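ABC-type transport auxiliary lipoprotein component domain-containing protein (Xanthomonas campestris pv. campestris, PDB 2IQI) is of unknown function but probably serves as the auxiliary lipoprotein component of an ABC-type transport system. Local coordinates at residues 48-60 with 109-121. Sequence-based numbering, arbitrary orientation.
Sequences INVRPTPGELQVY and RFESDYAGQSLPA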
# COMPACT_ATOMS: atom_id res chain seq x y z
N ILE A 48 -15.15 2.61 -3.67
CA ILE A 48 -14.25 1.85 -4.53
C ILE A 48 -14.22 2.50 -5.87
O ILE A 48 -15.22 2.50 -6.59
CB ILE A 48 -14.66 0.38 -4.66
CG1 ILE A 48 -14.85 -0.24 -3.27
CG2 ILE A 48 -13.61 -0.36 -5.49
CD1 ILE A 48 -15.16 -1.69 -3.24
N ASN A 49 -13.08 3.05 -6.22
CA ASN A 49 -12.90 3.67 -7.52
C ASN A 49 -12.78 2.72 -8.69
O ASN A 49 -12.24 1.60 -8.58
CB ASN A 49 -11.70 4.58 -7.48
CG ASN A 49 -11.81 5.61 -6.38
OD1 ASN A 49 -12.89 5.87 -5.88
ND2 ASN A 49 -10.67 6.21 -6.01
N VAL A 50 -13.33 3.18 -9.81
CA VAL A 50 -13.28 2.44 -11.04
C VAL A 50 -13.10 3.45 -12.17
O VAL A 50 -13.71 4.50 -12.18
CB VAL A 50 -14.55 1.54 -11.19
CG1 VAL A 50 -15.83 2.35 -11.02
CG2 VAL A 50 -14.55 0.76 -12.53
N ARG A 51 -12.21 3.14 -13.10
CA ARG A 51 -11.95 3.96 -14.28
C ARG A 51 -12.45 3.18 -15.51
O ARG A 51 -11.70 2.40 -16.10
CB ARG A 51 -10.45 4.21 -14.39
CG ARG A 51 -10.00 5.11 -15.54
CD ARG A 51 -8.53 5.45 -15.48
NE ARG A 51 -8.13 5.92 -14.15
CZ ARG A 51 -7.90 7.18 -13.82
NH1 ARG A 51 -8.03 8.16 -14.71
NH2 ARG A 51 -7.53 7.46 -12.59
N PRO A 52 -13.75 3.31 -15.86
CA PRO A 52 -14.23 2.53 -16.98
C PRO A 52 -13.65 2.97 -18.33
O PRO A 52 -13.58 2.15 -19.24
CB PRO A 52 -15.73 2.75 -16.94
CG PRO A 52 -15.89 4.07 -16.30
CD PRO A 52 -14.84 4.10 -15.25
N THR A 53 -13.27 4.24 -18.47
CA THR A 53 -12.49 4.70 -19.62
C THR A 53 -11.41 5.65 -19.14
O THR A 53 -11.55 6.27 -18.08
CB THR A 53 -13.30 5.47 -20.75
OG1 THR A 53 -14.16 6.46 -20.17
CG2 THR A 53 -14.08 4.51 -21.66
N PRO A 54 -10.36 5.81 -19.94
CA PRO A 54 -9.11 6.35 -19.43
C PRO A 54 -9.15 7.72 -18.74
O PRO A 54 -8.46 7.89 -17.73
CB PRO A 54 -8.18 6.29 -20.63
CG PRO A 54 -8.82 5.18 -21.52
CD PRO A 54 -10.27 5.43 -21.36
N GLY A 55 -9.93 8.68 -19.23
CA GLY A 55 -9.94 9.99 -18.57
C GLY A 55 -10.92 10.20 -17.41
O GLY A 55 -11.18 11.33 -17.03
N GLU A 56 -11.45 9.11 -16.84
CA GLU A 56 -12.71 9.17 -16.08
C GLU A 56 -12.82 8.27 -14.83
O GLU A 56 -12.49 7.10 -14.88
CB GLU A 56 -13.87 8.88 -17.02
CG GLU A 56 -15.15 9.61 -16.67
CD GLU A 56 -16.32 9.25 -17.59
OE1 GLU A 56 -16.30 9.63 -18.81
OE2 GLU A 56 -17.27 8.60 -17.07
N LEU A 57 -13.32 8.82 -13.73
CA LEU A 57 -13.53 8.01 -12.52
C LEU A 57 -15.00 7.89 -12.11
O LEU A 57 -15.72 8.89 -12.09
CB LEU A 57 -12.70 8.54 -11.33
CG LEU A 57 -11.20 8.17 -11.28
CD1 LEU A 57 -10.56 8.60 -9.97
CD2 LEU A 57 -10.93 6.68 -11.49
N GLN A 58 -15.44 6.68 -11.79
CA GLN A 58 -16.76 6.41 -11.20
C GLN A 58 -16.55 5.65 -9.87
O GLN A 58 -15.42 5.47 -9.45
CB GLN A 58 -17.60 5.59 -12.16
CG GLN A 58 -18.44 6.42 -13.09
CD GLN A 58 -18.65 5.79 -14.46
OE1 GLN A 58 -19.02 4.61 -14.62
NE2 GLN A 58 -18.45 6.62 -15.48
N VAL A 59 -17.62 5.25 -9.19
CA VAL A 59 -17.48 4.40 -7.99
C VAL A 59 -18.38 3.20 -8.18
O VAL A 59 -19.41 3.34 -8.81
CB VAL A 59 -17.81 5.12 -6.64
CG1 VAL A 59 -16.69 6.09 -6.24
CG2 VAL A 59 -19.18 5.84 -6.69
N TYR A 60 -18.01 2.02 -7.71
CA TYR A 60 -18.95 0.91 -7.86
C TYR A 60 -20.16 1.24 -7.00
O TYR A 60 -20.01 1.71 -5.86
CB TYR A 60 -18.34 -0.43 -7.43
CG TYR A 60 -17.36 -1.00 -8.42
CD1 TYR A 60 -17.79 -1.53 -9.63
CD2 TYR A 60 -16.00 -1.02 -8.14
CE1 TYR A 60 -16.88 -2.07 -10.55
CE2 TYR A 60 -15.09 -1.55 -9.04
CZ TYR A 60 -15.52 -2.07 -10.23
OH TYR A 60 -14.60 -2.58 -11.11
N ARG A 109 -2.97 6.27 -7.08
CA ARG A 109 -4.09 5.57 -7.67
C ARG A 109 -4.46 4.40 -6.78
O ARG A 109 -3.57 3.68 -6.28
CB ARG A 109 -3.76 5.13 -9.10
CG ARG A 109 -3.75 6.35 -10.07
CD ARG A 109 -3.79 5.93 -11.46
NE ARG A 109 -2.68 5.05 -11.76
CZ ARG A 109 -2.79 3.94 -12.49
NH1 ARG A 109 -3.97 3.57 -12.99
NH2 ARG A 109 -1.73 3.19 -12.72
N PHE A 110 -5.76 4.28 -6.52
CA PHE A 110 -6.35 3.13 -5.84
C PHE A 110 -7.68 2.80 -6.56
O PHE A 110 -8.77 3.31 -6.20
CB PHE A 110 -6.58 3.44 -4.37
CG PHE A 110 -6.59 2.23 -3.50
CD1 PHE A 110 -7.73 1.44 -3.39
CD2 PHE A 110 -5.46 1.86 -2.78
CE1 PHE A 110 -7.72 0.32 -2.60
CE2 PHE A 110 -5.45 0.75 -1.98
CZ PHE A 110 -6.58 -0.03 -1.90
N GLU A 111 -7.61 1.99 -7.62
CA GLU A 111 -8.74 1.93 -8.53
C GLU A 111 -8.84 0.62 -9.29
O GLU A 111 -7.84 -0.04 -9.55
CB GLU A 111 -8.69 3.10 -9.50
CG GLU A 111 -7.45 3.08 -10.41
CD GLU A 111 -7.26 4.36 -11.21
OE1 GLU A 111 -7.39 4.31 -12.45
OE2 GLU A 111 -7.00 5.44 -10.61
N SER A 112 -10.06 0.26 -9.64
CA SER A 112 -10.30 -0.78 -10.62
C SER A 112 -10.16 -0.18 -12.01
O SER A 112 -10.93 0.67 -12.40
CB SER A 112 -11.69 -1.32 -10.43
OG SER A 112 -11.86 -2.43 -11.25
N ASP A 113 -9.13 -0.60 -12.74
CA ASP A 113 -8.76 0.06 -14.00
C ASP A 113 -9.01 -0.85 -15.18
O ASP A 113 -8.41 -1.93 -15.28
CB ASP A 113 -7.30 0.50 -13.95
CG ASP A 113 -6.83 1.26 -15.21
OD1 ASP A 113 -7.65 1.80 -16.00
OD2 ASP A 113 -5.57 1.32 -15.39
N TYR A 114 -9.91 -0.42 -16.07
CA TYR A 114 -10.28 -1.26 -17.22
C TYR A 114 -9.20 -1.25 -18.26
O TYR A 114 -9.03 -2.23 -18.97
CB TYR A 114 -11.63 -0.86 -17.82
CG TYR A 114 -12.81 -1.54 -17.20
CD1 TYR A 114 -13.37 -2.70 -17.79
CD2 TYR A 114 -13.38 -1.05 -16.02
CE1 TYR A 114 -14.48 -3.33 -17.20
CE2 TYR A 114 -14.46 -1.65 -15.43
CZ TYR A 114 -15.01 -2.79 -16.01
OH TYR A 114 -16.10 -3.37 -15.39
N ALA A 115 -8.47 -0.14 -18.32
CA ALA A 115 -7.34 0.08 -19.26
C ALA A 115 -7.65 -0.38 -20.72
O ALA A 115 -6.90 -1.17 -21.33
CB ALA A 115 -6.04 -0.56 -18.68
N GLY A 116 -8.78 0.09 -21.28
CA GLY A 116 -9.29 -0.47 -22.55
C GLY A 116 -9.25 -2.00 -22.72
O GLY A 116 -8.87 -2.53 -23.76
N GLN A 117 -9.61 -2.72 -21.67
CA GLN A 117 -9.66 -4.16 -21.71
C GLN A 117 -11.06 -4.52 -21.35
O GLN A 117 -11.87 -3.68 -21.01
CB GLN A 117 -8.69 -4.76 -20.70
CG GLN A 117 -7.25 -4.77 -21.15
CD GLN A 117 -6.98 -5.89 -22.13
OE1 GLN A 117 -7.79 -6.16 -23.03
NE2 GLN A 117 -5.88 -6.59 -21.93
N SER A 118 -11.35 -5.80 -21.42
CA SER A 118 -12.69 -6.29 -21.18
C SER A 118 -12.89 -6.44 -19.70
O SER A 118 -13.98 -6.13 -19.21
CB SER A 118 -12.87 -7.63 -21.86
OG SER A 118 -14.06 -7.54 -22.58
N LEU A 119 -11.83 -6.90 -19.00
CA LEU A 119 -11.79 -7.03 -17.52
C LEU A 119 -10.75 -6.08 -16.88
O LEU A 119 -9.62 -5.97 -17.37
CB LEU A 119 -11.49 -8.46 -17.10
CG LEU A 119 -12.28 -9.61 -17.72
CD1 LEU A 119 -11.51 -10.90 -17.51
CD2 LEU A 119 -13.70 -9.67 -17.14
N PRO A 120 -11.11 -5.45 -15.74
CA PRO A 120 -10.28 -4.41 -15.18
C PRO A 120 -9.19 -4.98 -14.28
O PRO A 120 -9.25 -6.16 -13.87
CB PRO A 120 -11.27 -3.63 -14.33
CG PRO A 120 -12.17 -4.69 -13.77
CD PRO A 120 -12.28 -5.74 -14.87
N ALA A 121 -8.19 -4.14 -13.99
CA ALA A 121 -7.09 -4.52 -13.10
C ALA A 121 -7.17 -3.68 -11.82
O ALA A 121 -7.29 -2.46 -11.88
CB ALA A 121 -5.76 -4.34 -13.79
O HOH W 1 -10.96 2.56 -4.17
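OE1 of Glu-111 is gripped by two arginines: it accepts from NE and, more weakly, NH2 of Arg-51, and forms a salt bridge with NH1 of Arg-109 (3.5 Å), an arginine also paired with Glu-125. OE2 of Glu-111 receives NH2 of Arg-51 through its syn lone pair at 2.9 Å, the two flat groups lying only 11° from coplanar. Arg-51 runs extended to CD and bends at chi3 (-49°), which turns its guanidinium across the carboxylate, while its NH1 reaches Pro-54 O (3.1 Å) in the guanidinium plane; CD2 of Leu-57 covers one face. Asp-113 OD2 joins this network through a long contact to NH1 of Arg-109. Beneath these side chains, strands 49-51 and 112-113 run parallel, so that the 48-60 beta hairpin continues the mixed sheet beyond strand 112-113, just past the corner at Glu-111. Ser-112 bonds on both sides of Val-50, its N to Asn-49 O (2.8 Å) and its O from Arg-51 N (2.9 Å). On the other sheet face, toward helix 155-185, Tyr-60 OH and Ser-112 OG share a hydrogen bond of 2.7 Å. CG2 of Val-50 abuts the Tyr-114 ring edge at CE2 (3.8 Å), and Pro-120 CB sits over that ring's centre.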